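Local coordinates for 11S globulin (Wrightia tinctoria, PDB 5WXU), which probably serves as a hexameric seed storage protein, laid down as a nutrient reserve, and binds the plant hormone auxin (indole-3-acetic acid), at residues Q384-P389 / Y394-G399; V49-P54 / G378-G383. All blocks are in the same frame, centred on the assembly; numbering follows the deposited sequence.

The two contacts illustrate how a buried patch and a surface patch of a bicupin subunit can adjoin. Interaction 1 is part of the interior of the C-terminal cupin barrel, between strands 385-388 and 393-399; interaction 2 is a surface contact in which the loop at 49-54, ahead of strand 56-60 of the N-terminal cupin, runs past strand 379-381. Their centres lie about 8 Å apart, and strands 379-381 and 385-388 follow each other in sequence. A probable hydrogen bond of 2.8 Å from Leu52 N to Leu385 O joins them, and Val380 CG1 packs 3.9 Å from Phe386 CD2. Both lie away from the sites where auxin is bound.

Interaction 1. Residues Q384-P389 / Y394-G399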
loop_
_atom_site.group_PDB
_atom_site.type_symbol
_atom_site.label_atom_id
_atom_site.label_comp_id
_atom_site.label_asym_id
_atom_site.label_seq_id
_atom_site.Cartn_x
_atom_site.Cartn_y
_atom_site.Cartn_z
ATOM N N GLN B 384 -1.338 -1.912 40.019
ATOM C CA GLN B 384 -0.217 -2.639 39.553
ATOM C C GLN B 384 -0.192 -2.694 38.002
ATOM O O GLN B 384 -1.243 -2.784 37.378
ATOM C CB GLN B 384 -0.141 -4.048 40.123
ATOM C CG GLN B 384 -0.017 -4.082 41.668
ATOM C CD GLN B 384 0.052 -5.495 42.203
ATOM O OE1 GLN B 384 -0.661 -6.349 41.738
ATOM N NE2 GLN B 384 0.998 -5.765 43.113
ATOM N N LEU B 385 1.036 -2.704 37.482
ATOM C CA LEU B 385 1.366 -2.999 36.102
ATOM C C LEU B 385 1.930 -4.406 35.968
ATOM O O LEU B 385 2.730 -4.836 36.806
ATOM C CB LEU B 385 2.433 -2.003 35.648
ATOM C CG LEU B 385 2.666 -1.759 34.146
ATOM C CD1 LEU B 385 1.542 -0.878 33.592
ATOM C CD2 LEU B 385 4.042 -1.145 33.860
ATOM N N PHE B 386 1.616 -5.112 34.881
ATOM C CA PHE B 386 2.260 -6.431 34.593
ATOM C C PHE B 386 2.521 -6.629 33.116
ATOM O O PHE B 386 1.684 -6.174 32.254
ATOM C CB PHE B 386 1.563 -7.682 35.212
ATOM C CG PHE B 386 0.140 -7.910 34.839
ATOM C CD1 PHE B 386 -0.177 -8.738 33.772
ATOM C CD2 PHE B 386 -0.906 -7.384 35.575
ATOM C CE1 PHE B 386 -1.474 -9.008 33.417
ATOM C CE2 PHE B 386 -2.212 -7.620 35.208
ATOM C CZ PHE B 386 -2.505 -8.486 34.144
ATOM N N ILE B 387 3.698 -7.185 32.843
ATOM C CA ILE B 387 4.194 -7.379 31.475
ATOM C C ILE B 387 4.162 -8.868 31.171
ATOM O O ILE B 387 4.650 -9.647 31.945
ATOM C CB ILE B 387 5.627 -6.812 31.293
ATOM C CG1 ILE B 387 5.653 -5.292 31.201
ATOM C CG2 ILE B 387 6.216 -7.252 29.964
ATOM C CD1 ILE B 387 4.891 -4.565 32.175
ATOM N N ILE B 388 3.522 -9.260 30.074
ATOM C CA ILE B 388 3.547 -10.595 29.552
ATOM C C ILE B 388 4.248 -10.554 28.179
ATOM O O ILE B 388 3.633 -10.054 27.217
ATOM C CB ILE B 388 2.191 -11.238 29.430
ATOM C CG1 ILE B 388 1.529 -11.302 30.801
ATOM C CG2 ILE B 388 2.354 -12.662 28.973
ATOM C CD1 ILE B 388 0.077 -11.406 30.764
ATOM N N PRO B 389 5.479 -11.015 28.103
ATOM C CA PRO B 389 6.154 -11.034 26.751
ATOM C C PRO B 389 5.460 -11.930 25.749
ATOM O O PRO B 389 4.776 -12.901 26.101
ATOM C CB PRO B 389 7.566 -11.591 27.041
ATOM C CG PRO B 389 7.763 -11.337 28.555
ATOM C CD PRO B 389 6.384 -11.573 29.130
ATOM N N TYR B 394 -0.473 -17.407 29.381
ATOM C CA TYR B 394 -1.038 -16.837 30.621
ATOM C C TYR B 394 -2.488 -17.085 30.844
ATOM O O TYR B 394 -3.255 -17.186 29.887
ATOM C CB TYR B 394 -0.773 -15.336 30.728
ATOM C CG TYR B 394 -1.353 -14.476 29.618
ATOM C CD1 TYR B 394 -0.828 -14.520 28.350
ATOM C CD2 TYR B 394 -2.288 -13.510 29.883
ATOM C CE1 TYR B 394 -1.298 -13.702 27.364
ATOM C CE2 TYR B 394 -2.787 -12.675 28.887
ATOM C CZ TYR B 394 -2.273 -12.784 27.620
ATOM O OH TYR B 394 -2.707 -11.961 26.595
ATOM N N LEU B 395 -2.873 -17.101 32.116
ATOM C CA LEU B 395 -4.274 -17.311 32.551
ATOM C C LEU B 395 -4.620 -16.267 33.593
ATOM O O LEU B 395 -3.842 -16.116 34.499
ATOM C CB LEU B 395 -4.422 -18.582 33.408
ATOM C CG LEU B 395 -4.299 -19.915 32.763
ATOM C CD1 LEU B 395 -2.836 -20.284 32.751
ATOM C CD2 LEU B 395 -5.210 -20.915 33.494
ATOM N N LYS B 396 -5.808 -15.692 33.549
ATOM C CA LYS B 396 -6.266 -14.697 34.495
ATOM C C LYS B 396 -7.626 -15.164 35.029
ATOM O O LYS B 396 -8.469 -15.669 34.266
ATOM C CB LYS B 396 -6.449 -13.277 33.845
ATOM C CG LYS B 396 -5.298 -12.761 32.964
ATOM C CD LYS B 396 -5.492 -11.289 32.465
ATOM C CE LYS B 396 -5.417 -11.105 30.941
ATOM N NZ LYS B 396 -4.384 -10.085 30.528
ATOM N N GLN B 397 -7.844 -14.965 36.341
ATOM C CA GLN B 397 -9.164 -15.165 36.954
ATOM C C GLN B 397 -9.406 -14.032 37.921
ATOM O O GLN B 397 -8.523 -13.716 38.752
ATOM C CB GLN B 397 -9.224 -16.444 37.747
ATOM C CG GLN B 397 -10.604 -16.679 38.375
ATOM C CD GLN B 397 -10.796 -18.078 38.859
ATOM O OE1 GLN B 397 -9.846 -18.759 39.261
ATOM N NE2 GLN B 397 -12.056 -18.520 38.857
ATOM N N ALA B 398 -10.578 -13.466 37.837
ATOM C CA ALA B 398 -10.937 -12.335 38.727
ATOM C C ALA B 398 -11.201 -12.888 40.111
ATOM O O ALA B 398 -11.669 -14.039 40.278
ATOM C CB ALA B 398 -12.168 -11.615 38.271
ATOM N N GLY B 399 -10.937 -12.060 41.093
ATOM C CA GLY B 399 -11.337 -12.394 42.450
ATOM C C GLY B 399 -12.759 -11.988 42.709
ATOM O O GLY B 399 -13.526 -11.609 41.817
#
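Ile388 and Tyr394 meet as methyl against ring, the end of the isoleucine lying over one face. Ile388 CD1 sits 3.6 Å from the centroid of the Tyr394 ring and 24° off its normal, a CH-pi contact displaced toward the rim, where it comes within 3.3 Å of Tyr394 CD2. The second branch helps: Ile388 CG2 lies 3.7 Å from Tyr394 CD1, so both methyl groups touch the ring as the side chains cross at about a right angle. With chi1 of 60°, Tyr394 CG is held between its backbone N and carbonyl carbon, a setting that turns the ring toward Ile388. An alanine here would take away the surface on which Ile388 CD1 rests and is likely to leave Asn349 without its phenolic partner.

The second contact is looser. Lys396 NZ approaches Phe386 CE1 at 4.2 Å, at the edge of the ring and near its plane; the amine does not lie over the pi face. Its charge has a long, weak ion pair with Glu336, while Tyr394 OH is hydrogen-bonded to Asn349 OD1.

The contact is buried between facing sheets of the cupin barrel: strand 385-388 pairs with 354-359, strand 393-399 pairs with 343-349 and 361-368, and Leu405 of strand 402-409 packs against both Phe386 and Lys396.

Interaction 2. Residues V49-P54 / G378-G383; sequences VNPLEP and GDVRQG
Pro51 presses the CG corner of its ring onto strand 379-381, and this is the compact half of the contact. Pro51 CG lies 3.5 Å from Asp379 O and 3.9 Å from Val380 CG1, the two side chains crossing nearly perpendicular. Val380 offers that methyl because CG1 stands beside its own backbone N, anti to the carbonyl carbon (chi1 -59°). Asp379 O, besides meeting the proline, is hydrogen-bonded to Tyr376 OH.

Toward solvent the fit slackens. Glu53 CG approaches Gly383 O only to 4.4 Å; Gly383 O is hydrogen-bonded to Arg84 NH1, in strand 80-87 of the N-terminal cupin. Gly383, at phi 88° and psi -6°, occupies a turn where a side chain would jam against the preceding carbonyl. On the same exposed flank Asp379 OD2 and Arg381 NH1 form a long salt bridge of 3.7 Å within their own segment.

The chemistry is thus that of a proline ring corner resting on a backbone carbonyl and a valine methyl, with charged groups at the margin. The two segments share neither a hydrogen bond nor a salt bridge, and the loop's position along the second cupin is consistent with the flanking backbone bond of Val49 with Val375.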
loop_
_atom_site.group_PDB
_atom_site.type_symbol
_atom_site.label_atom_id
_atom_site.label_comp_id
_atom_site.label_asym_id
_atom_site.label_seq_id
_atom_site.Cartn_x
_atom_site.Cartn_y
_atom_site.Cartn_z
ATOM N N VAL B 49 8.372 -13.009 36.174
ATOM C CA VAL B 49 7.787 -11.704 35.995
ATOM C C VAL B 49 6.962 -11.439 37.263
ATOM O O VAL B 49 6.673 -12.365 38.019
ATOM C CB VAL B 49 7.022 -11.600 34.649
ATOM C CG1 VAL B 49 7.891 -12.138 33.512
ATOM C CG2 VAL B 49 5.706 -12.312 34.692
ATOM N N ASN B 50 6.739 -10.191 37.593
ATOM C CA ASN B 50 6.010 -9.844 38.805
ATOM C C ASN B 50 5.203 -8.646 38.432
ATOM O O ASN B 50 5.655 -7.857 37.637
ATOM C CB ASN B 50 6.954 -9.453 39.982
ATOM C CG ASN B 50 7.902 -10.569 40.370
ATOM O OD1 ASN B 50 9.103 -10.500 40.096
ATOM N ND2 ASN B 50 7.371 -11.619 40.982
ATOM N N PRO B 51 4.043 -8.473 39.042
ATOM C CA PRO B 51 3.377 -7.176 39.017
ATOM C C PRO B 51 4.297 -6.170 39.662
ATOM O O PRO B 51 5.105 -6.520 40.589
ATOM C CB PRO B 51 2.104 -7.393 39.867
ATOM C CG PRO B 51 1.978 -8.853 40.058
ATOM C CD PRO B 51 3.331 -9.427 39.924
ATOM N N LEU B 52 4.255 -4.948 39.139
ATOM C CA LEU B 52 5.242 -3.931 39.491
ATOM C C LEU B 52 4.494 -2.712 39.930
ATOM O O LEU B 52 3.427 -2.402 39.382
ATOM C CB LEU B 52 6.109 -3.522 38.250
ATOM C CG LEU B 52 6.877 -4.630 37.564
ATOM C CD1 LEU B 52 7.684 -4.104 36.393
ATOM C CD2 LEU B 52 7.792 -5.238 38.626
ATOM N N GLU B 53 5.079 -1.954 40.864
ATOM C CA GLU B 53 4.569 -0.648 41.260
ATOM C C GLU B 53 5.592 0.416 40.904
ATOM O O GLU B 53 6.737 0.066 40.672
ATOM C CB GLU B 53 4.190 -0.699 42.754
ATOM C CG GLU B 53 2.777 -1.227 42.905
ATOM C CD GLU B 53 2.320 -1.379 44.307
ATOM O OE1 GLU B 53 3.199 -1.458 45.216
ATOM O OE2 GLU B 53 1.069 -1.407 44.484
ATOM N N PRO B 54 5.176 1.697 40.834
ATOM C CA PRO B 54 6.107 2.735 40.520
ATOM C C PRO B 54 7.263 2.824 41.530
ATOM O O PRO B 54 7.128 2.360 42.669
ATOM C CB PRO B 54 5.282 3.999 40.556
ATOM C CG PRO B 54 3.864 3.595 40.503
ATOM C CD PRO B 54 3.784 2.171 40.899
ATOM N N GLY B 378 0.336 -15.703 41.065
ATOM C CA GLY B 378 -0.068 -14.888 42.215
ATOM C C GLY B 378 -1.089 -13.825 41.918
ATOM O O GLY B 378 -1.668 -13.778 40.825
ATOM N N ASP B 379 -1.335 -12.968 42.900
ATOM C CA ASP B 379 -2.302 -11.909 42.778
ATOM C C ASP B 379 -1.881 -10.786 41.869
ATOM O O ASP B 379 -0.664 -10.541 41.687
ATOM C CB ASP B 379 -2.593 -11.290 44.142
ATOM C CG ASP B 379 -3.210 -12.303 45.123
ATOM O OD1 ASP B 379 -3.952 -13.223 44.675
ATOM O OD2 ASP B 379 -2.968 -12.128 46.343
ATOM N N VAL B 380 -2.881 -10.126 41.282
ATOM C CA VAL B 380 -2.714 -8.817 40.745
ATOM C C VAL B 380 -3.755 -7.980 41.372
ATOM O O VAL B 380 -4.866 -8.460 41.671
ATOM C CB VAL B 380 -2.725 -8.739 39.204
ATOM C CG1 VAL B 380 -1.602 -9.602 38.661
ATOM C CG2 VAL B 380 -4.096 -9.180 38.613
ATOM N N ARG B 381 -3.431 -6.722 41.572
ATOM C CA ARG B 381 -4.403 -5.828 42.148
ATOM C C ARG B 381 -4.284 -4.439 41.681
ATOM O O ARG B 381 -3.295 -4.114 41.039
ATOM C CB ARG B 381 -4.340 -5.939 43.676
ATOM C CG ARG B 381 -3.064 -5.521 44.363
ATOM C CD ARG B 381 -3.001 -6.178 45.792
ATOM N NE ARG B 381 -4.354 -6.459 46.352
ATOM C CZ ARG B 381 -5.006 -7.648 46.409
ATOM N NH1 ARG B 381 -4.461 -8.808 45.982
ATOM N NH2 ARG B 381 -6.250 -7.670 46.901
ATOM N N GLN B 382 -5.278 -3.614 42.037
ATOM C CA GLN B 382 -5.414 -2.234 41.570
ATOM C C GLN B 382 -4.113 -1.456 41.782
ATOM O O GLN B 382 -3.426 -1.529 42.815
ATOM C CB GLN B 382 -6.571 -1.518 42.239
ATOM C CG GLN B 382 -6.802 -0.093 41.764
ATOM C CD GLN B 382 -7.851 0.611 42.590
ATOM O OE1 GLN B 382 -8.974 0.138 42.718
ATOM N NE2 GLN B 382 -7.478 1.741 43.172
ATOM N N GLY B 383 -3.758 -0.722 40.740
ATOM C CA GLY B 383 -2.554 0.086 40.717
ATOM C C GLY B 383 -1.309 -0.606 40.254
ATOM O O GLY B 383 -0.302 0.054 40.083
#